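Local coordinates for membrane lipoprotein family protein (Aeropyrum pernix, PDB 4PEV), which binds adenosine and is probably the extracellular solute-binding lipoprotein of an ABC transporter, at residues 284-289 and 367-372. Numbering follows the deposited sequence.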
ATOM      1  N   SER C 284      -8.700  -1.798  -2.368  1.00 28.45           N
ATOM      2  CA  SER C 284      -9.412  -0.887  -3.257  1.00 27.93           C
ATOM      3  C   SER C 284     -10.269  -0.017  -2.357  1.00 26.60           C
ATOM      4  O   SER C 284     -11.167  -0.534  -1.683  1.00 24.76           O
ATOM      5  CB  SER C 284     -10.309  -1.626  -4.268  1.00 27.71           C
ATOM      6  OG  SER C 284     -11.579  -0.977  -4.422  1.00 25.97           O
ATOM      7  N   GLN C 285     -10.010   1.287  -2.381  1.00 25.71           N
ATOM      8  CA  GLN C 285     -10.694   2.222  -1.497  1.00 27.13           C
ATOM      9  C   GLN C 285     -11.665   3.161  -2.229  1.00 26.91           C
ATOM     10  O   GLN C 285     -12.124   4.143  -1.649  1.00 25.39           O
ATOM     11  CB  GLN C 285      -9.656   3.021  -0.711  1.00 27.44           C
ATOM     12  CG  GLN C 285      -8.777   2.147   0.167  1.00 28.28           C
ATOM     13  CD  GLN C 285      -7.636   2.919   0.794  1.00 28.86           C
ATOM     14  OE1 GLN C 285      -6.721   3.366   0.111  1.00 30.02           O
ATOM     15  NE2 GLN C 285      -7.684   3.076   2.097  1.00 29.79           N
ATOM     16  N   GLU C 286     -11.992   2.834  -3.483  1.00 27.26           N
ATOM     17  CA  GLU C 286     -12.821   3.696  -4.325  1.00 28.43           C
ATOM     18  C   GLU C 286     -14.174   3.931  -3.680  1.00 28.12           C
ATOM     19  O   GLU C 286     -14.732   5.029  -3.731  1.00 29.04           O
ATOM     20  CB  GLU C 286     -12.998   3.082  -5.725  1.00 30.66           C
ATOM     21  CG  GLU C 286     -11.764   3.188  -6.637  1.00 32.59           C
ATOM     22  CD  GLU C 286     -10.794   2.021  -6.538  1.00 32.70           C
ATOM     23  OE1 GLU C 286     -10.623   1.456  -5.439  1.00 34.48           O
ATOM     24  OE2 GLU C 286     -10.174   1.690  -7.568  1.00 33.25           O
ATOM     25  N   TRP C 287     -14.691   2.880  -3.061  1.00 27.56           N
ATOM     26  CA  TRP C 287     -15.975   2.924  -2.359  1.00 27.15           C
ATOM     27  C   TRP C 287     -16.091   4.059  -1.359  1.00 26.72           C
ATOM     28  O   TRP C 287     -17.194   4.484  -1.057  1.00 26.85           O
ATOM     29  CB  TRP C 287     -16.227   1.586  -1.635  1.00 27.32           C
ATOM     30  CG  TRP C 287     -15.255   1.323  -0.549  1.00 26.96           C
ATOM     31  CD1 TRP C 287     -14.110   0.618  -0.641  1.00 25.88           C
ATOM     32  CD2 TRP C 287     -15.327   1.815   0.794  1.00 27.64           C
ATOM     33  NE1 TRP C 287     -13.460   0.629   0.559  1.00 26.79           N
ATOM     34  CE2 TRP C 287     -14.190   1.353   1.460  1.00 26.47           C
ATOM     35  CE3 TRP C 287     -16.265   2.596   1.500  1.00 29.44           C
ATOM     36  CZ2 TRP C 287     -13.943   1.637   2.793  1.00 27.29           C
ATOM     37  CZ3 TRP C 287     -16.027   2.882   2.824  1.00 28.72           C
ATOM     38  CH2 TRP C 287     -14.868   2.403   3.461  1.00 28.69           C
ATOM     39  N   TYR C 288     -14.973   4.533  -0.818  1.00 28.22           N
ATOM     40  CA  TYR C 288     -15.034   5.583   0.203  1.00 30.95           C
ATOM     41  C   TYR C 288     -15.629   6.881  -0.390  1.00 32.43           C
ATOM     42  O   TYR C 288     -16.509   7.500   0.215  1.00 32.77           O
ATOM     43  CB  TYR C 288     -13.661   5.795   0.875  1.00 29.95           C
ATOM     44  CG  TYR C 288     -13.653   6.823   1.996  1.00 29.18           C
ATOM     45  CD1 TYR C 288     -14.082   6.497   3.280  1.00 28.50           C
ATOM     46  CD2 TYR C 288     -13.207   8.123   1.767  1.00 29.40           C
ATOM     47  CE1 TYR C 288     -14.073   7.433   4.301  1.00 28.22           C
ATOM     48  CE2 TYR C 288     -13.196   9.069   2.779  1.00 29.90           C
ATOM     49  CZ  TYR C 288     -13.629   8.721   4.046  1.00 29.57           C
ATOM     50  OH  TYR C 288     -13.610   9.677   5.042  1.00 30.28           O
ATOM     51  N   ASP C 289     -15.157   7.258  -1.578  1.00 34.57           N
ATOM     52  CA  ASP C 289     -15.804   8.287  -2.404  1.00 35.70           C
ATOM     53  C   ASP C 289     -15.397   8.077  -3.850  1.00 36.20           C
ATOM     54  O   ASP C 289     -14.280   8.408  -4.221  1.00 40.14           O
ATOM     55  CB  ASP C 289     -15.445   9.714  -1.984  1.00 36.26           C
ATOM     56  CG  ASP C 289     -16.017  10.760  -2.944  1.00 37.77           C
ATOM     57  OD1 ASP C 289     -17.096  10.545  -3.548  1.00 41.50           O
ATOM     58  OD2 ASP C 289     -15.379  11.804  -3.117  1.00 39.05           O
ATOM     59  N   SER C 367     -16.807   5.368 -15.079  1.00 38.57           N
ATOM     60  CA  SER C 367     -17.196   6.582 -15.761  1.00 36.93           C
ATOM     61  C   SER C 367     -16.038   7.558 -15.765  1.00 34.86           C
ATOM     62  O   SER C 367     -15.724   8.121 -16.801  1.00 35.65           O
ATOM     63  CB  SER C 367     -18.406   7.200 -15.064  1.00 38.14           C
ATOM     64  OG  SER C 367     -18.901   8.303 -15.774  1.00 39.08           O
ATOM     65  N   GLN C 368     -15.382   7.717 -14.617  1.00 33.53           N
ATOM     66  CA  GLN C 368     -14.285   8.700 -14.441  1.00 33.74           C
ATOM     67  C   GLN C 368     -12.949   8.280 -15.075  1.00 34.13           C
ATOM     68  O   GLN C 368     -12.149   9.124 -15.477  1.00 33.18           O
ATOM     69  CB  GLN C 368     -14.058   8.974 -12.954  1.00 33.09           C
ATOM     70  CG  GLN C 368     -15.276   9.535 -12.228  1.00 32.84           C
ATOM     71  CD  GLN C 368     -15.399  11.040 -12.366  1.00 32.57           C
ATOM     72  OE1 GLN C 368     -15.766  11.561 -13.414  1.00 33.03           O
ATOM     73  NE2 GLN C 368     -15.080  11.744 -11.305  1.00 33.68           N
ATOM     74  N   ARG C 369     -12.708   6.978 -15.137  1.00 35.41           N
ATOM     75  CA  ARG C 369     -11.554   6.436 -15.835  1.00 36.97           C
ATOM     76  C   ARG C 369     -11.672   6.601 -17.353  1.00 41.28           C
ATOM     77  O   ARG C 369     -10.659   6.768 -18.030  1.00 40.78           O
ATOM     78  CB  ARG C 369     -11.409   4.962 -15.503  1.00 36.72           C
ATOM     79  CG  ARG C 369     -11.079   4.697 -14.044  1.00 37.36           C
ATOM     80  CD  ARG C 369     -10.735   3.234 -13.827  1.00 36.55           C
ATOM     81  NE  ARG C 369     -10.529   2.911 -12.424  1.00 36.17           N
ATOM     82  CZ  ARG C 369     -10.209   1.701 -11.974  1.00 36.87           C
ATOM     83  NH1 ARG C 369     -10.048   0.691 -12.827  1.00 36.88           N
ATOM     84  NH2 ARG C 369     -10.058   1.494 -10.665  1.00 36.21           N
ATOM     85  N   GLU C 370     -12.894   6.506 -17.890  1.00 45.50           N
ATOM     86  CA  GLU C 370     -13.155   6.873 -19.292  1.00 47.49           C
ATOM     87  C   GLU C 370     -12.855   8.357 -19.524  1.00 41.60           C
ATOM     88  O   GLU C 370     -12.297   8.707 -20.543  1.00 38.91           O
ATOM     89  CB  GLU C 370     -14.610   6.581 -19.695  1.00 55.76           C
ATOM     90  CG  GLU C 370     -14.940   5.102 -19.927  1.00 65.55           C
ATOM     91  CD  GLU C 370     -16.437   4.772 -19.772  1.00 74.56           C
ATOM     92  OE1 GLU C 370     -17.241   5.694 -19.491  1.00 80.75           O
ATOM     93  OE2 GLU C 370     -16.818   3.581 -19.912  1.00 74.12           O
ATOM     94  N   LYS C 371     -13.214   9.210 -18.566  1.00 37.71           N
ATOM     95  CA  LYS C 371     -13.073  10.655 -18.716  1.00 36.55           C
ATOM     96  C   LYS C 371     -11.677  11.201 -18.495  1.00 36.36           C
ATOM     97  O   LYS C 371     -11.318  12.208 -19.107  1.00 36.31           O
ATOM     98  CB  LYS C 371     -13.978  11.390 -17.742  1.00 37.92           C
ATOM     99  CG  LYS C 371     -15.434  11.479 -18.154  1.00 40.94           C
ATOM    100  CD  LYS C 371     -16.198  12.408 -17.216  1.00 44.23           C
ATOM    101  CE  LYS C 371     -17.473  12.971 -17.834  1.00 46.46           C
ATOM    102  NZ  LYS C 371     -18.615  12.023 -17.709  1.00 47.86           N
ATOM    103  N   TRP C 372     -10.904  10.590 -17.593  1.00 36.01           N
ATOM    104  CA  TRP C 372      -9.655  11.213 -17.120  1.00 32.74           C
ATOM    105  C   TRP C 372      -8.389  10.381 -17.233  1.00 32.48           C
ATOM    106  O   TRP C 372      -7.325  10.834 -16.820  1.00 32.18           O
ATOM    107  CB  TRP C 372      -9.819  11.678 -15.681  1.00 31.36           C
ATOM    108  CG  TRP C 372     -10.816  12.754 -15.544  1.00 30.84           C
ATOM    109  CD1 TRP C 372     -12.079  12.624 -15.091  1.00 30.73           C
ATOM    110  CD2 TRP C 372     -10.640  14.136 -15.864  1.00 30.47           C
ATOM    111  NE1 TRP C 372     -12.715  13.839 -15.096  1.00 30.14           N
ATOM    112  CE2 TRP C 372     -11.853  14.787 -15.568  1.00 30.03           C
ATOM    113  CE3 TRP C 372      -9.575  14.887 -16.364  1.00 31.87           C
ATOM    114  CZ2 TRP C 372     -12.042  16.162 -15.762  1.00 30.90           C
ATOM    115  CZ3 TRP C 372      -9.760  16.255 -16.568  1.00 32.83           C
ATOM    116  CH2 TRP C 372     -10.989  16.878 -16.265  1.00 32.30           C
TER
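Glu286 and Arg369 illustrate how one buried ion pair can bridge backbones that stay far apart: the nearest CA atoms across the contact, those of Glu286 and Gln368, are 11.4 Å from each other. The electrostatic link is a salt bridge between Glu286 OE2 and Arg369 NH2, 3.1 Å long. The carboxylate oxygen comes in at the guanidinium edge, near its plane, and the two flat groups are turned 33° apart. Arg369 spans the distance with a chain extended from CG to NE, whereas Glu286 bends at chi2 (90°), and the two side chains cross at about a right angle. In this bilobal periplasmic-binding-protein fold, the bridge ties helix 358-372 to the loop after strand 277-282, a strand whose last residue, Asp282, binds adenosine. Hydrogen bonds fix both charged ends. Ser284 OG donates to Glu286 OE1 over 2.8 Å, from above the carboxylate plane; Ser296 OG also bonds OE1, and Ser334 OG bonds OE2. The carbonyl of Ile294 accepts from Arg369 NE and that of Ser334 from NH1. Replacing Glu286 by alanine would probably leave the buried guanidinium without this countercharge and Ser284 OG without its acceptor. Ile339 of helix 336-348 touches both side chains.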